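Local coordinates for protein translation initiation factor eIF2B subunit gamma (Schizosaccharomyces pombe, PDB 5B04) that forms part of the eIF2B complex, which catalyses the exchange of GDP for GTP on the gamma subunit of initiation factor eIF2, at residues L339-T349 and G357-G365. The protein carries 3 engineered substitutions. Numbering follows the deposited sequence.
Sequences LTPEQRLVDVT and GADCMVNEG
Leu345 reaches the turn at residues 358-360 with both methyls. CD1 lies 4.1 Å from CA of Ala358, and CD2 meets O of Cys360. CG stands anti to the carbonyl carbon (chi1 -67°), which carries the methyls to this backbone. Met361 meets Glu342. Its chain bends at the last torsion (chi3 90°) and crosses the side chain of Glu342 at about a right angle, with CE against OE2. CD2 of Leu339 lies 4.4 Å from SD of Met361. The 357-365 segment opens the left-handed beta-helix of the LbH domain. The short strand 356-358 is an edge strand, within this chain, of a parallel sheet, and Met361 and Val362 rest on the next coil at Ile378 and Ile379. The loop after helix 332-338 runs past this end coil. An alanine in place of Leu345 would probably open a gap above Ala358 and Cys360. Packing is tight at Met361, Val362 and Thr349. CG1 of Val346 is 3.5 Å from O of Val362. CG2 of Thr349 sits 3.6 Å from O of Asn363 and 4.2 Å from CG2 of Val362. On the solvent side, Arg344 and Asp347 do not touch 357-365. A salt bridge joins them, NH2 of Arg344 to OD2 of Asp347, at 2.9 Å.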
ATOM      1  N   LEU E 339      39.914  41.610 -32.506  1.00 73.17           N
ATOM      2  CA  LEU E 339      39.373  40.585 -33.386  1.00 79.87           C
ATOM      3  C   LEU E 339      40.405  39.504 -33.716  1.00 79.70           C
ATOM      4  O   LEU E 339      40.157  38.621 -34.535  1.00 86.75           O
ATOM      5  CB  LEU E 339      38.817  41.238 -34.663  1.00 57.60           C
ATOM      6  CG  LEU E 339      38.262  40.406 -35.823  1.00 66.01           C
ATOM      7  CD1 LEU E 339      37.039  41.076 -36.393  1.00 79.03           C
ATOM      8  CD2 LEU E 339      39.306  40.222 -36.908  1.00 86.75           C
ATOM      9  N   THR E 340      41.539  39.484 -33.031  1.00 85.93           N
ATOM     10  CA  THR E 340      42.468  38.394 -33.323  1.00 95.12           C
ATOM     11  C   THR E 340      42.395  37.186 -32.349  1.00103.02           C
ATOM     12  O   THR E 340      43.323  36.959 -31.565  1.00 98.48           O
ATOM     13  CB  THR E 340      43.936  38.929 -33.390  1.00103.89           C
ATOM     14  OG1 THR E 340      43.976  40.140 -34.155  1.00 96.37           O
ATOM     15  CG2 THR E 340      44.863  37.908 -34.045  1.00 66.31           C
ATOM     16  N   PRO E 341      41.251  36.451 -32.345  1.00103.98           N
ATOM     17  CA  PRO E 341      41.038  35.020 -32.068  1.00103.28           C
ATOM     18  C   PRO E 341      41.551  34.039 -33.145  1.00100.74           C
ATOM     19  O   PRO E 341      40.830  33.095 -33.456  1.00112.19           O
ATOM     20  CB  PRO E 341      39.486  34.907 -32.011  1.00104.28           C
ATOM     21  CG  PRO E 341      38.953  36.341 -31.987  1.00 90.68           C
ATOM     22  CD  PRO E 341      40.144  37.201 -31.718  1.00101.79           C
ATOM     23  N   GLU E 342      42.751  34.219 -33.693  1.00114.10           N
ATOM     24  CA  GLU E 342      43.257  33.274 -34.702  1.00113.07           C
ATOM     25  C   GLU E 342      44.677  32.808 -34.399  1.00139.21           C
ATOM     26  O   GLU E 342      45.439  33.505 -33.726  1.00141.21           O
ATOM     27  CB  GLU E 342      43.195  33.889 -36.105  1.00100.02           C
ATOM     28  CG  GLU E 342      41.801  34.320 -36.537  1.00109.36           C
ATOM     29  CD  GLU E 342      41.476  35.742 -36.116  1.00108.06           C
ATOM     30  OE1 GLU E 342      40.509  35.942 -35.351  1.00109.17           O
ATOM     31  OE2 GLU E 342      42.200  36.663 -36.548  1.00108.67           O
ATOM     32  N   GLN E 343      45.020  31.627 -34.908  1.00136.96           N
ATOM     33  CA  GLN E 343      46.323  31.024 -34.681  1.00146.98           C
ATOM     34  C   GLN E 343      47.135  31.061 -35.968  1.00139.39           C
ATOM     35  O   GLN E 343      47.995  31.925 -36.141  1.00136.48           O
ATOM     36  CB  GLN E 343      46.175  29.582 -34.174  1.00146.15           C
ATOM     37  CG  GLN E 343      45.888  29.464 -32.679  1.00145.14           C
ATOM     38  CD  GLN E 343      44.639  30.217 -32.244  1.00140.93           C
ATOM     39  OE1 GLN E 343      43.596  30.149 -32.895  1.00141.81           O
ATOM     40  NE2 GLN E 343      44.747  30.949 -31.141  1.00130.33           N
ATOM     41  N   ARG E 344      46.842  30.134 -36.875  1.00141.47           N
ATOM     42  CA  ARG E 344      47.572  30.040 -38.134  1.00142.66           C
ATOM     43  C   ARG E 344      47.470  31.324 -38.950  1.00137.79           C
ATOM     44  O   ARG E 344      46.386  31.881 -39.130  1.00141.05           O
ATOM     45  CB  ARG E 344      47.069  28.857 -38.963  1.00132.60           C
ATOM     46  CG  ARG E 344      47.442  28.948 -40.432  1.00137.28           C
ATOM     47  CD  ARG E 344      47.818  27.598 -41.012  1.00138.88           C
ATOM     48  NE  ARG E 344      48.560  27.748 -42.260  1.00147.32           N
ATOM     49  CZ  ARG E 344      49.886  27.726 -42.344  1.00134.82           C
ATOM     50  NH1 ARG E 344      50.618  27.557 -41.252  1.00111.91           N
ATOM     51  NH2 ARG E 344      50.481  27.873 -43.521  1.00134.03           N
ATOM     52  N   LEU E 345      48.616  31.788 -39.431  1.00131.01           N
ATOM     53  CA  LEU E 345      48.674  32.995 -40.238  1.00140.34           C
ATOM     54  C   LEU E 345      48.150  32.764 -41.643  1.00126.75           C
ATOM     55  O   LEU E 345      48.089  31.636 -42.131  1.00112.48           O
ATOM     56  CB  LEU E 345      50.106  33.525 -40.314  1.00141.88           C
ATOM     57  CG  LEU E 345      50.721  34.064 -39.025  1.00102.50           C
ATOM     58  CD1 LEU E 345      52.214  34.279 -39.204  1.00 98.76           C
ATOM     59  CD2 LEU E 345      50.038  35.353 -38.619  1.00 94.98           C
ATOM     60  N   VAL E 346      47.773  33.860 -42.286  1.00132.15           N
ATOM     61  CA  VAL E 346      47.400  33.856 -43.688  1.00123.48           C
ATOM     62  C   VAL E 346      48.667  34.006 -44.539  1.00120.35           C
ATOM     63  O   VAL E 346      49.465  34.920 -44.320  1.00129.10           O
ATOM     64  CB  VAL E 346      46.378  34.981 -43.968  1.00132.81           C
ATOM     65  CG1 VAL E 346      46.620  35.618 -45.299  1.00119.11           C
ATOM     66  CG2 VAL E 346      44.955  34.443 -43.878  1.00 99.15           C
ATOM     67  N   ASP E 347      48.877  33.080 -45.477  1.00114.91           N
ATOM     68  CA  ASP E 347      50.098  33.076 -46.289  1.00128.08           C
ATOM     69  C   ASP E 347      49.835  33.211 -47.786  1.00134.17           C
ATOM     70  O   ASP E 347      50.636  32.761 -48.605  1.00143.59           O
ATOM     71  CB  ASP E 347      50.911  31.800 -46.057  1.00132.35           C
ATOM     72  CG  ASP E 347      51.178  31.527 -44.593  1.00138.09           C
ATOM     73  OD1 ASP E 347      50.992  32.438 -43.759  1.00145.96           O
ATOM     74  OD2 ASP E 347      51.598  30.395 -44.280  1.00148.89           O
ATOM     75  N   VAL E 348      48.710  33.822 -48.129  1.00113.23           N
ATOM     76  CA  VAL E 348      48.386  34.162 -49.511  1.00111.05           C
ATOM     77  C   VAL E 348      49.479  35.010 -50.145  1.00106.88           C
ATOM     78  O   VAL E 348      49.722  34.950 -51.351  1.00106.12           O
ATOM     79  CB  VAL E 348      47.084  34.928 -49.566  1.00103.21           C
ATOM     80  CG1 VAL E 348      45.926  34.003 -49.256  1.00 98.10           C
ATOM     81  CG2 VAL E 348      47.153  36.039 -48.556  1.00105.80           C
ATOM     82  N   THR E 349      50.123  35.837 -49.334  1.00116.69           N
ATOM     83  CA  THR E 349      51.246  36.668 -49.762  1.00122.39           C
ATOM     84  C   THR E 349      52.577  36.029 -49.433  1.00134.92           C
ATOM     85  O   THR E 349      52.629  34.998 -48.776  1.00128.65           O
ATOM     86  CB  THR E 349      51.260  38.028 -49.076  1.00124.37           C
ATOM     87  OG1 THR E 349      52.409  38.760 -49.512  1.00124.35           O
ATOM     88  CG2 THR E 349      51.357  37.837 -47.591  1.00106.01           C
ATOM     89  N   GLY E 357      57.632  38.539 -38.958  1.00102.46           N
ATOM     90  CA  GLY E 357      56.342  39.106 -38.620  1.00 88.71           C
ATOM     91  C   GLY E 357      55.425  37.958 -38.263  1.00 92.89           C
ATOM     92  O   GLY E 357      55.386  36.950 -38.969  1.00107.26           O
ATOM     93  N   ALA E 358      54.704  38.096 -37.156  1.00 95.42           N
ATOM     94  CA  ALA E 358      53.825  37.034 -36.686  1.00104.81           C
ATOM     95  C   ALA E 358      52.762  37.585 -35.748  1.00110.47           C
ATOM     96  O   ALA E 358      52.781  38.771 -35.410  1.00116.79           O
ATOM     97  CB  ALA E 358      54.632  35.949 -35.991  1.00106.20           C
ATOM     98  N   ASP E 359      51.824  36.719 -35.362  1.00100.52           N
ATOM     99  CA  ASP E 359      50.792  37.033 -34.369  1.00100.59           C
ATOM    100  C   ASP E 359      49.757  38.041 -34.901  1.00 93.58           C
ATOM    101  O   ASP E 359      48.720  38.271 -34.277  1.00 85.34           O
ATOM    102  CB  ASP E 359      51.460  37.534 -33.073  1.00 99.24           C
ATOM    103  CG  ASP E 359      50.489  38.189 -32.112  1.00 97.23           C
ATOM    104  OD1 ASP E 359      49.925  37.478 -31.255  1.00123.09           O
ATOM    105  OD2 ASP E 359      50.303  39.421 -32.206  1.00 98.47           O
ATOM    106  N   CYS E 360      50.017  38.602 -36.079  1.00 91.73           N
ATOM    107  CA  CYS E 360      49.141  39.626 -36.638  1.00 89.61           C
ATOM    108  C   CYS E 360      48.735  39.325 -38.082  1.00 85.33           C
ATOM    109  O   CYS E 360      49.234  38.382 -38.689  1.00 86.38           O
ATOM    110  CB  CYS E 360      49.820  40.991 -36.553  1.00 98.51           C
ATOM    111  SG  CYS E 360      51.510  41.039 -37.193  1.00 84.07           S
ATOM    112  N   MET E 361      47.836  40.122 -38.625  1.00 88.42           N
ATOM    113  CA  MET E 361      47.237  39.796 -39.891  1.00 83.60           C
ATOM    114  C   MET E 361      47.720  40.658 -41.021  1.00 82.24           C
ATOM    115  O   MET E 361      47.787  41.860 -40.915  1.00 87.34           O
ATOM    116  CB  MET E 361      45.729  39.918 -39.805  1.00 85.69           C
ATOM    117  CG  MET E 361      45.154  39.646 -38.442  1.00 83.65           C
ATOM    118  SD  MET E 361      43.386  39.847 -38.510  1.00 83.71           S
ATOM    119  CE  MET E 361      42.944  38.185 -38.930  1.00 85.83           C
ATOM    120  N   VAL E 362      48.071  40.006 -42.110  1.00 85.86           N
ATOM    121  CA  VAL E 362      48.491  40.667 -43.314  1.00 92.14           C
ATOM    122  C   VAL E 362      47.739  40.031 -44.457  1.00102.01           C
ATOM    123  O   VAL E 362      47.624  38.825 -44.510  1.00104.96           O
ATOM    124  CB  VAL E 362      49.965  40.406 -43.518  1.00 85.10           C
ATOM    125  CG1 VAL E 362      50.217  38.920 -43.412  1.00 82.72           C
ATOM    126  CG2 VAL E 362      50.416  40.940 -44.853  1.00102.08           C
ATOM    127  N   ASN E 363      47.233  40.827 -45.381  1.00 98.36           N
ATOM    128  CA  ASN E 363      46.383  40.287 -46.431  1.00107.12           C
ATOM    129  C   ASN E 363      47.071  39.808 -47.675  1.00115.64           C
ATOM    130  O   ASN E 363      48.267  39.632 -47.689  1.00118.54           O
ATOM    131  CB  ASN E 363      45.260  41.231 -46.806  1.00104.12           C
ATOM    132  CG  ASN E 363      43.949  40.511 -46.962  1.00102.00           C
ATOM    133  OD1 ASN E 363      43.889  39.298 -46.886  1.00 99.63           O
ATOM    134  ND2 ASN E 363      42.896  41.258 -47.176  1.00 94.42           N
ATOM    135  N   GLU E 364      46.273  39.545 -48.699  1.00123.95           N
ATOM    136  CA  GLU E 364      46.740  39.041 -49.981  1.00114.48           C
ATOM    137  C   GLU E 364      47.467  40.013 -50.898  1.00113.62           C
ATOM    138  O   GLU E 364      47.285  41.220 -50.838  1.00115.97           O
ATOM    139  CB  GLU E 364      45.576  38.438 -50.733  1.00110.15           C
ATOM    140  CG  GLU E 364      44.744  37.505 -49.884  1.00118.92           C
ATOM    141  CD  GLU E 364      43.404  37.212 -50.505  1.00132.01           C
ATOM    142  OE1 GLU E 364      43.230  37.505 -51.702  1.00130.03           O
ATOM    143  OE2 GLU E 364      42.524  36.697 -49.791  1.00135.82           O
ATOM    144  N   GLY E 365      48.284  39.436 -51.763  1.00100.02           N
ATOM    145  CA  GLY E 365      49.072  40.139 -52.762  1.00120.81           C
ATOM    146  C   GLY E 365      50.095  41.086 -52.163  1.00119.36           C
ATOM    147  O   GLY E 365      50.935  41.642 -52.874  1.00127.10           O
TER